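Local structure of protein yojF (1NJH) at residues K5-E17 against Y57-V70. The protein is of unknown function and belongs to the DUF1806 family, folding as an antiparallel sheet with a single short helix packed against it. Numbering follows the deposited sequence.
Sequences KAIIKEDVQASLE and YHQAKIKGNGPYRV. With IPA (isopropyl alcohol), chain B.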
loop_
_atom_site.group_PDB
_atom_site.type_symbol
_atom_site.label_atom_id
_atom_site.label_comp_id
_atom_site.label_asym_id
_atom_site.label_seq_id
_atom_site.Cartn_x
_atom_site.Cartn_y
_atom_site.Cartn_z
ATOM N N LYS A 5 13.691 2.650 17.162
ATOM C CA LYS A 5 13.504 2.478 18.593
ATOM C C LYS A 5 12.045 2.131 18.870
ATOM O O LYS A 5 11.161 2.480 18.087
ATOM C CB LYS A 5 13.881 3.772 19.318
ATOM C CG LYS A 5 13.680 3.733 20.821
ATOM C CD LYS A 5 14.100 5.048 21.469
ATOM C CE LYS A 5 13.960 4.986 22.984
ATOM N NZ LYS A 5 14.450 6.228 23.649
ATOM N N ALA A 6 11.797 1.441 19.979
ATOM C CA ALA A 6 10.443 1.066 20.354
ATOM C C ALA A 6 9.543 2.292 20.311
ATOM O O ALA A 6 9.909 3.375 20.783
ATOM C CB ALA A 6 10.432 0.459 21.746
ATOM N N ILE A 7 8.356 2.115 19.746
ATOM C CA ILE A 7 7.404 3.211 19.613
ATOM C C ILE A 7 6.921 3.878 20.900
ATOM O O ILE A 7 6.498 3.216 21.848
ATOM C CB ILE A 7 6.155 2.750 18.807
ATOM C CG1 ILE A 7 6.516 2.680 17.323
ATOM C CG2 ILE A 7 4.965 3.693 19.055
ATOM C CD1 ILE A 7 5.393 2.152 16.449
ATOM N N ILE A 8 7.006 5.204 20.911
ATOM C CA ILE A 8 6.517 6.012 22.022
ATOM C C ILE A 8 5.292 6.659 21.387
ATOM O O ILE A 8 5.405 7.615 20.615
ATOM C CB ILE A 8 7.521 7.105 22.445
ATOM C CG1 ILE A 8 8.800 6.459 22.974
ATOM C CG2 ILE A 8 6.901 7.983 23.526
ATOM C CD1 ILE A 8 9.901 7.448 23.280
ATOM N N LYS A 9 4.131 6.097 21.694
ATOM C CA LYS A 9 2.866 6.541 21.142
ATOM C C LYS A 9 2.672 8.043 21.000
ATOM O O LYS A 9 2.340 8.530 19.917
ATOM C CB LYS A 9 1.735 5.953 21.968
ATOM C CG LYS A 9 0.437 5.825 21.214
ATOM C CD LYS A 9 -0.599 5.167 22.090
ATOM C CE LYS A 9 -1.927 5.047 21.384
ATOM N NZ LYS A 9 -2.915 4.383 22.271
ATOM N N GLU A 10 2.875 8.786 22.084
ATOM C CA GLU A 10 2.690 10.231 22.036
ATOM C C GLU A 10 3.639 10.976 21.104
ATOM O O GLU A 10 3.250 11.996 20.513
ATOM C CB GLU A 10 2.782 10.818 23.449
ATOM C CG GLU A 10 1.491 10.734 24.261
ATOM C CD GLU A 10 1.006 9.311 24.482
ATOM O OE1 GLU A 10 0.658 8.634 23.494
ATOM O OE2 GLU A 10 0.970 8.868 25.650
ATOM N N ASP A 11 4.873 10.483 20.971
ATOM C CA ASP A 11 5.871 11.120 20.109
ATOM C C ASP A 11 5.504 10.894 18.645
ATOM O O ASP A 11 5.627 11.799 17.821
ATOM C CB ASP A 11 7.279 10.559 20.382
ATOM C CG ASP A 11 8.398 11.443 19.808
ATOM O OD1 ASP A 11 9.405 10.890 19.309
ATOM O OD2 ASP A 11 8.288 12.693 19.868
ATOM N N VAL A 12 5.043 9.689 18.323
ATOM C CA VAL A 12 4.640 9.381 16.949
ATOM C C VAL A 12 3.428 10.231 16.586
ATOM O O VAL A 12 3.372 10.820 15.501
ATOM C CB VAL A 12 4.274 7.891 16.780
ATOM C CG1 VAL A 12 3.647 7.672 15.406
ATOM C CG2 VAL A 12 5.513 7.033 16.913
ATOM N N GLN A 13 2.466 10.305 17.504
ATOM C CA GLN A 13 1.267 11.099 17.268
ATOM C C GLN A 13 1.657 12.541 16.976
ATOM O O GLN A 13 1.136 13.160 16.054
ATOM C CB GLN A 13 0.334 11.060 18.480
ATOM C CG GLN A 13 -0.935 11.879 18.277
ATOM C CD GLN A 13 -1.806 11.336 17.150
ATOM O OE1 GLN A 13 -2.081 10.132 17.083
ATOM N NE2 GLN A 13 -2.254 12.222 16.270
ATOM N N ALA A 14 2.578 13.081 17.765
ATOM C CA ALA A 14 3.023 14.453 17.555
ATOM C C ALA A 14 3.689 14.593 16.189
ATOM O O ALA A 14 3.537 15.606 15.512
ATOM C CB ALA A 14 3.997 14.862 18.657
ATOM N N SER A 15 4.430 13.569 15.783
ATOM C CA SER A 15 5.114 13.595 14.494
ATOM C C SER A 15 4.120 13.517 13.328
ATOM O O SER A 15 4.286 14.190 12.305
ATOM C CB SER A 15 6.108 12.431 14.411
ATOM O OG SER A 15 6.841 12.471 13.198
ATOM N N LEU A 16 3.084 12.699 13.481
ATOM C CA LEU A 16 2.082 12.569 12.429
ATOM C C LEU A 16 1.361 13.894 12.205
ATOM O O LEU A 16 1.170 14.317 11.069
ATOM C CB LEU A 16 1.060 11.477 12.774
ATOM C CG LEU A 16 1.529 10.016 12.815
ATOM C CD1 LEU A 16 0.430 9.143 13.446
ATOM C CD2 LEU A 16 1.838 9.498 11.408
ATOM N N GLU A 17 0.965 14.559 13.286
ATOM C CA GLU A 17 0.256 15.827 13.163
ATOM C C GLU A 17 1.141 16.880 12.502
ATOM O O GLU A 17 0.653 17.825 11.885
ATOM C CB GLU A 17 -0.210 16.280 14.552
ATOM C CG GLU A 17 -0.971 15.170 15.245
ATOM C CD GLU A 17 -1.433 15.504 16.645
ATOM O OE1 GLU A 17 -0.731 16.263 17.349
ATOM O OE2 GLU A 17 -2.489 14.972 17.051
ATOM N N TYR A 57 -2.871 14.466 4.042
ATOM C CA TYR A 57 -3.854 13.932 4.989
ATOM C C TYR A 57 -4.232 15.001 6.001
ATOM O O TYR A 57 -3.390 15.813 6.401
ATOM C CB TYR A 57 -3.316 12.661 5.684
ATOM C CG TYR A 57 -2.047 12.817 6.489
ATOM C CD1 TYR A 57 -2.081 13.273 7.808
ATOM C CD2 TYR A 57 -0.816 12.400 5.968
ATOM C CE1 TYR A 57 -0.925 13.298 8.594
ATOM C CE2 TYR A 57 0.348 12.419 6.747
ATOM C CZ TYR A 57 0.281 12.865 8.052
ATOM O OH TYR A 57 1.401 12.861 8.840
ATOM N N HIS A 58 -5.501 15.006 6.419
ATOM C CA HIS A 58 -5.970 16.017 7.374
ATOM C C HIS A 58 -6.208 15.528 8.800
ATOM O O HIS A 58 -6.309 16.332 9.732
ATOM C CB HIS A 58 -7.221 16.722 6.827
ATOM C CG HIS A 58 -8.186 15.812 6.128
ATOM N ND1 HIS A 58 -9.244 15.206 6.772
ATOM C CD2 HIS A 58 -8.258 15.412 4.835
ATOM C CE1 HIS A 58 -9.925 14.477 5.906
ATOM N NE2 HIS A 58 -9.347 14.584 4.723
ATOM N N GLN A 59 -6.316 14.218 8.970
ATOM C CA GLN A 59 -6.475 13.613 10.289
ATOM C C GLN A 59 -5.525 12.424 10.314
ATOM O O GLN A 59 -5.315 11.763 9.291
ATOM C CB GLN A 59 -7.916 13.161 10.532
ATOM C CG GLN A 59 -8.847 14.306 10.905
ATOM C CD GLN A 59 -8.481 14.958 12.233
ATOM O OE1 GLN A 59 -8.687 16.161 12.425
ATOM N NE2 GLN A 59 -7.951 14.165 13.160
ATOM N N ALA A 60 -4.930 12.173 11.477
ATOM C CA ALA A 60 -3.978 11.080 11.636
ATOM C C ALA A 60 -3.977 10.626 13.074
ATOM O O ALA A 60 -4.028 11.446 13.994
ATOM C CB ALA A 60 -2.566 11.552 11.234
ATOM N N LYS A 61 -3.921 9.316 13.276
ATOM C CA LYS A 61 -3.902 8.786 14.620
ATOM C C LYS A 61 -3.191 7.457 14.746
ATOM O O LYS A 61 -3.349 6.573 13.901
ATOM C CB LYS A 61 -5.340 8.641 15.134
ATOM C CG LYS A 61 -5.442 8.142 16.571
ATOM C CD LYS A 61 -6.854 8.323 17.107
ATOM C CE LYS A 61 -6.996 7.804 18.539
ATOM N NZ LYS A 61 -6.101 8.506 19.502
ATOM N N ILE A 62 -2.378 7.325 15.791
ATOM C CA ILE A 62 -1.722 6.061 16.061
ATOM C C ILE A 62 -2.506 5.499 17.241
ATOM O O ILE A 62 -2.778 6.216 18.209
ATOM C CB ILE A 62 -0.221 6.224 16.416
ATOM C CG1 ILE A 62 0.344 4.865 16.843
ATOM C CG2 ILE A 62 -0.036 7.307 17.473
ATOM C CD1 ILE A 62 1.867 4.833 16.916
ATOM N N LYS A 63 -2.903 4.235 17.129
ATOM C CA LYS A 63 -3.689 3.566 18.170
ATOM C C LYS A 63 -3.086 2.243 18.607
ATOM O O LYS A 63 -2.212 1.678 17.939
ATOM C CB LYS A 63 -5.118 3.303 17.678
ATOM C CG LYS A 63 -5.890 4.538 17.254
ATOM C CD LYS A 63 -7.322 4.181 16.865
ATOM C CE LYS A 63 -8.072 5.397 16.341
ATOM N NZ LYS A 63 -9.516 5.117 16.085
ATOM N N GLY A 64 -3.583 1.739 19.734
ATOM C CA GLY A 64 -3.097 0.478 20.257
ATOM C C GLY A 64 -2.126 0.680 21.400
ATOM O O GLY A 64 -1.795 1.812 21.742
ATOM N N ASN A 65 -1.669 -0.419 21.989
ATOM C CA ASN A 65 -0.730 -0.354 23.098
ATOM C C ASN A 65 0.529 -1.157 22.805
ATOM O O ASN A 65 1.367 -1.352 23.686
ATOM C CB ASN A 65 -1.396 -0.868 24.375
ATOM C CG ASN A 65 -2.550 0.013 24.820
ATOM O OD1 ASN A 65 -2.349 1.151 25.248
ATOM N ND2 ASN A 65 -3.769 -0.506 24.707
ATOM N N GLY A 66 0.657 -1.620 21.565
ATOM C CA GLY A 66 1.822 -2.398 21.177
ATOM C C GLY A 66 1.491 -3.831 20.802
ATOM O O GLY A 66 1.104 -4.618 21.665
ATOM N N PRO A 67 1.595 -4.200 19.515
ATOM C CA PRO A 67 2.002 -3.324 18.410
ATOM C C PRO A 67 0.993 -2.201 18.201
ATOM O O PRO A 67 -0.043 -2.164 18.851
ATOM C CB PRO A 67 2.064 -4.278 17.217
ATOM C CG PRO A 67 2.422 -5.594 17.864
ATOM C CD PRO A 67 1.494 -5.595 19.057
ATOM N N TYR A 68 1.289 -1.302 17.269
ATOM C CA TYR A 68 0.416 -0.165 17.004
ATOM C C TYR A 68 -0.127 -0.126 15.587
ATOM O O TYR A 68 0.339 -0.844 14.709
ATOM C CB TYR A 68 1.178 1.125 17.280
ATOM C CG TYR A 68 1.719 1.198 18.687
ATOM C CD1 TYR A 68 0.956 1.743 19.718
ATOM C CD2 TYR A 68 2.983 0.686 18.995
ATOM C CE1 TYR A 68 1.436 1.782 21.024
ATOM C CE2 TYR A 68 3.475 0.716 20.300
ATOM C CZ TYR A 68 2.695 1.266 21.307
ATOM O OH TYR A 68 3.167 1.303 22.603
ATOM N N ARG A 69 -1.144 0.698 15.385
ATOM C CA ARG A 69 -1.738 0.846 14.067
ATOM C C ARG A 69 -1.897 2.321 13.774
ATOM O O ARG A 69 -2.311 3.104 14.625
ATOM C CB ARG A 69 -3.079 0.104 13.975
ATOM C CG ARG A 69 -4.100 0.413 15.038
ATOM C CD ARG A 69 -5.204 -0.638 15.008
ATOM N NE ARG A 69 -6.355 -0.243 15.808
ATOM C CZ ARG A 69 -6.401 -0.288 17.136
ATOM N NH1 ARG A 69 -5.355 -0.723 17.827
ATOM N NH2 ARG A 69 -7.488 0.123 17.773
ATOM N N VAL A 70 -1.548 2.709 12.558
ATOM C CA VAL A 70 -1.632 4.101 12.175
ATOM C C VAL A 70 -2.624 4.252 11.034
ATOM O O VAL A 70 -2.598 3.476 10.095
ATOM C CB VAL A 70 -0.234 4.630 11.711
ATOM C CG1 VAL A 70 -0.383 5.991 11.076
ATOM C CG2 VAL A 70 0.720 4.719 12.909
HETATM C C1 IPA B . -7.374 3.721 20.755
HETATM C C2 IPA B . -6.391 3.983 21.764
HETATM C C3 IPA B . -5.617 2.760 22.092
HETATM O O2 IPA B . -5.558 5.037 21.271
HETATM O O HOH W 1 -2.603 8.861 19.453
#
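Ile-62 points toward the helix, its CD1 lying 3.7 Å from CG1 of Val-12 and also touching CG2 of Ile-7. CG1 of Ile-62 is anti to its backbone N (chi1 173°), which carries CD1 to Val-12 and leaves CG2 against CB of Gln-13. One turn further along, CD1 of Leu-16 meets CG1 of Val-70 tip to tip, while its CB rests on CB of Ala-60 at 3.9 Å. At the other end, CG2 of Ile-7 makes a CH-pi contact over one face of Tyr-68, 3.8 Å from the ring centroid; the backbone N of Gly-66 lies over the opposite face.

Polar bonds flank these apolar side chains. The buried hydroxyl OH of Tyr-57 donates in the carbonyl plane to O of Leu-16 at 2.7 Å, at the C-terminal part of segment 5-17. Bent at chi2 (64°), Gln-13 turns both atoms of its amide to the strand, bridging two backbone positions: OE1 accepts from N of Ile-62 at 3.1 Å, and NE2 donates almost straight to O of Ala-60 at 3.0 Å, coming from above that carbonyl plane although the O lies in the amide plane of Gln-13. NE2 also binds OE2 of Glu-17, and a water bridges OE1 to O of Ile-62, so both ends of the amide are held. A leucine in its place would probably leave N of Ile-62 and O of Ala-60 without these partners. Extended Lys-9 sends NZ to O of Gly-64 (2.9 Å) and to the isopropyl alcohol.

Helix 9-17 runs nearly antiparallel to strand 59-63, at 166° with axes 7.9 Å apart, and Leu-72, Tyr-87, Leu-95 and Met-97 from strands 68-74, 78-89 and 95-101 extend its apolar seat across the sheet.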